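Local coordinates for protein metalloregulator ScaR (Streptococcus gordonii, PDB 3HRT) that probably represses or activates transcription as a homodimeric, metal-responsive DNA-binding regulator of the DtxR/MntR family, at residues H75-V80 / R111-L116. Sequence-based numbering, arbitrary orientation.
Sequences HRLIEV and RLDQLL. With CD (cadmium ion), chain D; SO4 (sulfate ion), chain C.
Leu77 reaches from helix 62-85 to helix 106-116 and meets Leu112, Asp113 and Leu116 there. Its chi1 (-70°) swings CG to the side of the backbone N, and with chi2 extended (180°) both methyls come to rest by Asp113. Leu77 CD2 is 3.6 Å from Asp113 OD1, and the two side chains meet at a slant. This is van der Waals contact with a carboxylate oxygen, whose partner OD2 is in a salt bridge with Arg73. Leu112 offers one methyl to two neighbours. Its CD1 is 3.8 Å from Ile78 CD1, with the side chains roughly perpendicular, and 4.2 Å from Leu77 CB. Leu116 likewise works through CD1. That methyl lies 3.8 Å from Val80 CG1, where the two side chains run past each other in opposite directions, and it also approaches the Leu77 carbonyl oxygen. The axes of 75-80 and 111-116 come within 10.1 Å and cross at 46°.

Glu79 OE1 binds the cadmium ion at 2.4 Å, with Cys122 SG as a second ligand; both are zinc-binding residues. His75 NE2 makes a weak hydrogen bond to Glu79 OE2 and another bond to zinc-binding Asp159. Arg76 NH2 donates a hydrogen bond to O2 of a sulfate, probably from the crystallisation liquor, and forms a salt bridge with Glu137. Leu115 packs on Leu86 of the second subunit.

Across the two segments the contact is van der Waals packing, mostly between methyl groups, with Asp113 OD1 and the Leu77 carbonyl oxygen at its margin. The Arg73-Asp113 salt bridge adds a charged link between the helices, while metal ligand Glu79 points away.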
ATOM      1  N   HIS A  75     -10.505   0.111   5.022  1.00 78.96           N
ATOM      2  CA  HIS A  75      -9.972  -0.512   6.216  1.00 73.90           C
ATOM      3  C   HIS A  75     -10.073  -2.032   6.212  1.00 75.01           C
ATOM      4  O   HIS A  75      -9.135  -2.723   6.595  1.00 78.30           O
ATOM      5  CB  HIS A  75     -10.731   0.023   7.415  1.00 76.90           C
ATOM      6  CG  HIS A  75     -10.311  -0.586   8.707  1.00 83.47           C
ATOM      7  ND1 HIS A  75      -9.597   0.109   9.657  1.00 91.32           N
ATOM      8  CD2 HIS A  75     -10.489  -1.831   9.201  1.00 84.92           C
ATOM      9  CE1 HIS A  75      -9.358  -0.680  10.687  1.00 92.96           C
ATOM     10  NE2 HIS A  75      -9.885  -1.864  10.435  1.00 94.28           N
ATOM     11  N   ARG A  76     -11.222  -2.542   5.786  1.00 68.93           N
ATOM     12  CA  ARG A  76     -11.534  -3.963   5.913  1.00 64.47           C
ATOM     13  C   ARG A  76     -10.924  -4.820   4.802  1.00 67.27           C
ATOM     14  O   ARG A  76     -10.478  -5.948   5.048  1.00 73.54           O
ATOM     15  CB  ARG A  76     -13.052  -4.156   6.038  1.00 59.53           C
ATOM     16  CG  ARG A  76     -13.578  -3.505   7.320  1.00 68.90           C
ATOM     17  CD  ARG A  76     -15.049  -3.805   7.661  1.00 70.88           C
ATOM     18  NE  ARG A  76     -15.364  -3.399   9.029  1.00 73.28           N
ATOM     19  CZ  ARG A  76     -16.594  -3.385   9.526  1.00 74.14           C
ATOM     20  NH1 ARG A  76     -17.606  -3.741   8.752  1.00 74.38           N
ATOM     21  NH2 ARG A  76     -16.811  -3.023  10.786  1.00 70.61           N
ATOM     22  N   LEU A  77     -10.899  -4.278   3.586  1.00 74.35           N
ATOM     23  CA  LEU A  77     -10.241  -4.939   2.471  1.00 67.40           C
ATOM     24  C   LEU A  77      -8.747  -5.005   2.747  1.00 66.16           C
ATOM     25  O   LEU A  77      -8.132  -6.059   2.602  1.00 67.69           O
ATOM     26  CB  LEU A  77     -10.508  -4.184   1.182  1.00 61.87           C
ATOM     27  CG  LEU A  77     -11.931  -4.251   0.646  1.00 66.93           C
ATOM     28  CD1 LEU A  77     -12.072  -3.459  -0.642  1.00 73.00           C
ATOM     29  CD2 LEU A  77     -12.330  -5.694   0.427  1.00 61.07           C
ATOM     30  N   ILE A  78      -8.167  -3.888   3.175  1.00 67.67           N
ATOM     31  CA  ILE A  78      -6.758  -3.892   3.532  1.00 63.62           C
ATOM     32  C   ILE A  78      -6.449  -4.995   4.547  1.00 71.20           C
ATOM     33  O   ILE A  78      -5.477  -5.752   4.398  1.00 76.16           O
ATOM     34  CB  ILE A  78      -6.281  -2.543   4.099  1.00 75.31           C
ATOM     35  CG1 ILE A  78      -6.329  -1.453   3.022  1.00 73.17           C
ATOM     36  CG2 ILE A  78      -4.874  -2.667   4.660  1.00 75.84           C
ATOM     37  CD1 ILE A  78      -5.703  -1.852   1.710  1.00 64.45           C
ATOM     38  N   GLU A  79      -7.265  -5.087   5.585  1.00 80.78           N
ATOM     39  CA  GLU A  79      -7.018  -6.076   6.611  1.00 70.71           C
ATOM     40  C   GLU A  79      -7.058  -7.460   6.040  1.00 71.02           C
ATOM     41  O   GLU A  79      -6.218  -8.293   6.380  1.00 74.29           O
ATOM     42  CB  GLU A  79      -8.048  -5.968   7.725  1.00 79.31           C
ATOM     43  CG  GLU A  79      -7.645  -5.000   8.821  1.00 86.08           C
ATOM     44  CD  GLU A  79      -8.744  -4.843   9.842  1.00 99.94           C
ATOM     45  OE1 GLU A  79      -9.873  -5.253   9.495  1.00 98.97           O
ATOM     46  OE2 GLU A  79      -8.495  -4.324  10.963  1.00105.20           O
ATOM     47  N   VAL A  80      -8.038  -7.722   5.180  1.00 68.59           N
ATOM     48  CA  VAL A  80      -8.180  -9.069   4.618  1.00 61.02           C
ATOM     49  C   VAL A  80      -6.935  -9.456   3.831  1.00 66.24           C
ATOM     50  O   VAL A  80      -6.387 -10.545   3.989  1.00 68.24           O
ATOM     51  CB  VAL A  80      -9.356  -9.188   3.659  1.00 60.52           C
ATOM     52  CG1 VAL A  80      -9.262 -10.522   2.877  1.00 59.15           C
ATOM     53  CG2 VAL A  80     -10.673  -9.020   4.389  1.00 63.25           C
ATOM     54  N   ARG A 111      -9.590  -2.679  -6.958  1.00 91.67           N
ATOM     55  CA  ARG A 111      -8.902  -3.742  -7.664  1.00 88.82           C
ATOM     56  C   ARG A 111      -8.446  -4.777  -6.654  1.00 85.33           C
ATOM     57  O   ARG A 111      -8.426  -5.976  -6.933  1.00 85.41           O
ATOM     58  CB  ARG A 111      -7.710  -3.195  -8.452  1.00 89.39           C
ATOM     59  CG  ARG A 111      -8.052  -2.535  -9.786  1.00 91.84           C
ATOM     60  CD  ARG A 111      -8.533  -3.544 -10.829  1.00 95.00           C
ATOM     61  NE  ARG A 111      -8.134  -3.156 -12.180  1.00114.02           N
ATOM     62  CZ  ARG A 111      -8.729  -3.556 -13.306  1.00123.88           C
ATOM     63  NH1 ARG A 111      -9.781  -4.367 -13.255  1.00111.28           N
ATOM     64  NH2 ARG A 111      -8.270  -3.133 -14.491  1.00128.91           N
ATOM     65  N   LEU A 112      -8.084  -4.303  -5.468  1.00 71.38           N
ATOM     66  CA  LEU A 112      -7.807  -5.178  -4.342  1.00 67.06           C
ATOM     67  C   LEU A 112      -8.994  -6.069  -4.097  1.00 69.14           C
ATOM     68  O   LEU A 112      -8.839  -7.226  -3.730  1.00 75.72           O
ATOM     69  CB  LEU A 112      -7.613  -4.351  -3.103  1.00 63.23           C
ATOM     70  CG  LEU A 112      -6.422  -4.743  -2.261  1.00 62.97           C
ATOM     71  CD1 LEU A 112      -6.780  -4.530  -0.793  1.00 55.20           C
ATOM     72  CD2 LEU A 112      -5.985  -6.173  -2.559  1.00 58.92           C
ATOM     73  N   ASP A 113     -10.181  -5.509  -4.291  1.00 74.76           N
ATOM     74  CA  ASP A 113     -11.427  -6.219  -4.070  1.00 71.21           C
ATOM     75  C   ASP A 113     -11.547  -7.353  -5.052  1.00 73.34           C
ATOM     76  O   ASP A 113     -11.686  -8.493  -4.650  1.00 83.06           O
ATOM     77  CB  ASP A 113     -12.619  -5.272  -4.233  1.00 86.60           C
ATOM     78  CG  ASP A 113     -13.920  -5.860  -3.699  1.00 91.70           C
ATOM     79  OD1 ASP A 113     -13.882  -6.580  -2.678  1.00 92.48           O
ATOM     80  OD2 ASP A 113     -14.982  -5.580  -4.288  1.00 93.16           O
ATOM     81  N   GLN A 114     -11.486  -7.043  -6.343  1.00 87.46           N
ATOM     82  CA  GLN A 114     -11.535  -8.067  -7.376  1.00 92.28           C
ATOM     83  C   GLN A 114     -10.529  -9.182  -7.087  1.00 91.29           C
ATOM     84  O   GLN A 114     -10.818 -10.374  -7.268  1.00 85.35           O
ATOM     85  CB  GLN A 114     -11.248  -7.451  -8.740  1.00 94.81           C
ATOM     86  CG  GLN A 114     -11.803  -8.270  -9.892  1.00105.56           C
ATOM     87  CD  GLN A 114     -11.159  -7.930 -11.223  1.00 99.93           C
ATOM     88  OE1 GLN A 114     -10.098  -7.313 -11.264  1.00100.71           O
ATOM     89  NE2 GLN A 114     -11.790  -8.349 -12.318  1.00 99.07           N
ATOM     90  N   LEU A 115      -9.346  -8.789  -6.629  1.00 83.76           N
ATOM     91  CA  LEU A 115      -8.298  -9.764  -6.346  1.00 74.78           C
ATOM     92  C   LEU A 115      -8.726 -10.708  -5.197  1.00 74.50           C
ATOM     93  O   LEU A 115      -8.555 -11.939  -5.300  1.00 75.10           O
ATOM     94  CB  LEU A 115      -6.935  -9.075  -6.108  1.00 69.33           C
ATOM     95  CG  LEU A 115      -5.831  -9.939  -5.488  1.00 66.02           C
ATOM     96  CD1 LEU A 115      -5.502 -11.114  -6.362  1.00 56.66           C
ATOM     97  CD2 LEU A 115      -4.567  -9.155  -5.125  1.00 58.32           C
ATOM     98  N   LEU A 116      -9.295 -10.126  -4.136  1.00 78.71           N
ATOM     99  CA  LEU A 116      -9.792 -10.866  -2.965  1.00 77.55           C
ATOM    100  C   LEU A 116     -11.057 -11.692  -3.262  1.00 77.83           C
ATOM    101  O   LEU A 116     -11.491 -12.531  -2.469  1.00 74.76           O
ATOM    102  CB  LEU A 116     -10.022  -9.917  -1.785  1.00 65.93           C
ATOM    103  CG  LEU A 116      -8.788  -9.092  -1.434  1.00 64.09           C
ATOM    104  CD1 LEU A 116      -9.044  -8.276  -0.195  1.00 65.76           C
ATOM    105  CD2 LEU A 116      -7.539  -9.961  -1.255  1.00 62.86           C
TER
HETATM  106 CD    CD D 501     -11.703  -5.693  10.961  1.00 98.39          CD
HETATM  107  S   SO4 C 250     -15.728  -1.963  14.439  1.00178.03           S
HETATM  108  O1  SO4 C 250     -16.940  -1.142  14.514  1.00167.97           O
HETATM  109  O2  SO4 C 250     -15.402  -2.270  13.044  1.00158.21           O
HETATM  110  O3  SO4 C 250     -14.619  -1.228  15.049  1.00166.11           O
HETATM  111  O4  SO4 C 250     -15.938  -3.229  15.136  1.00160.25           O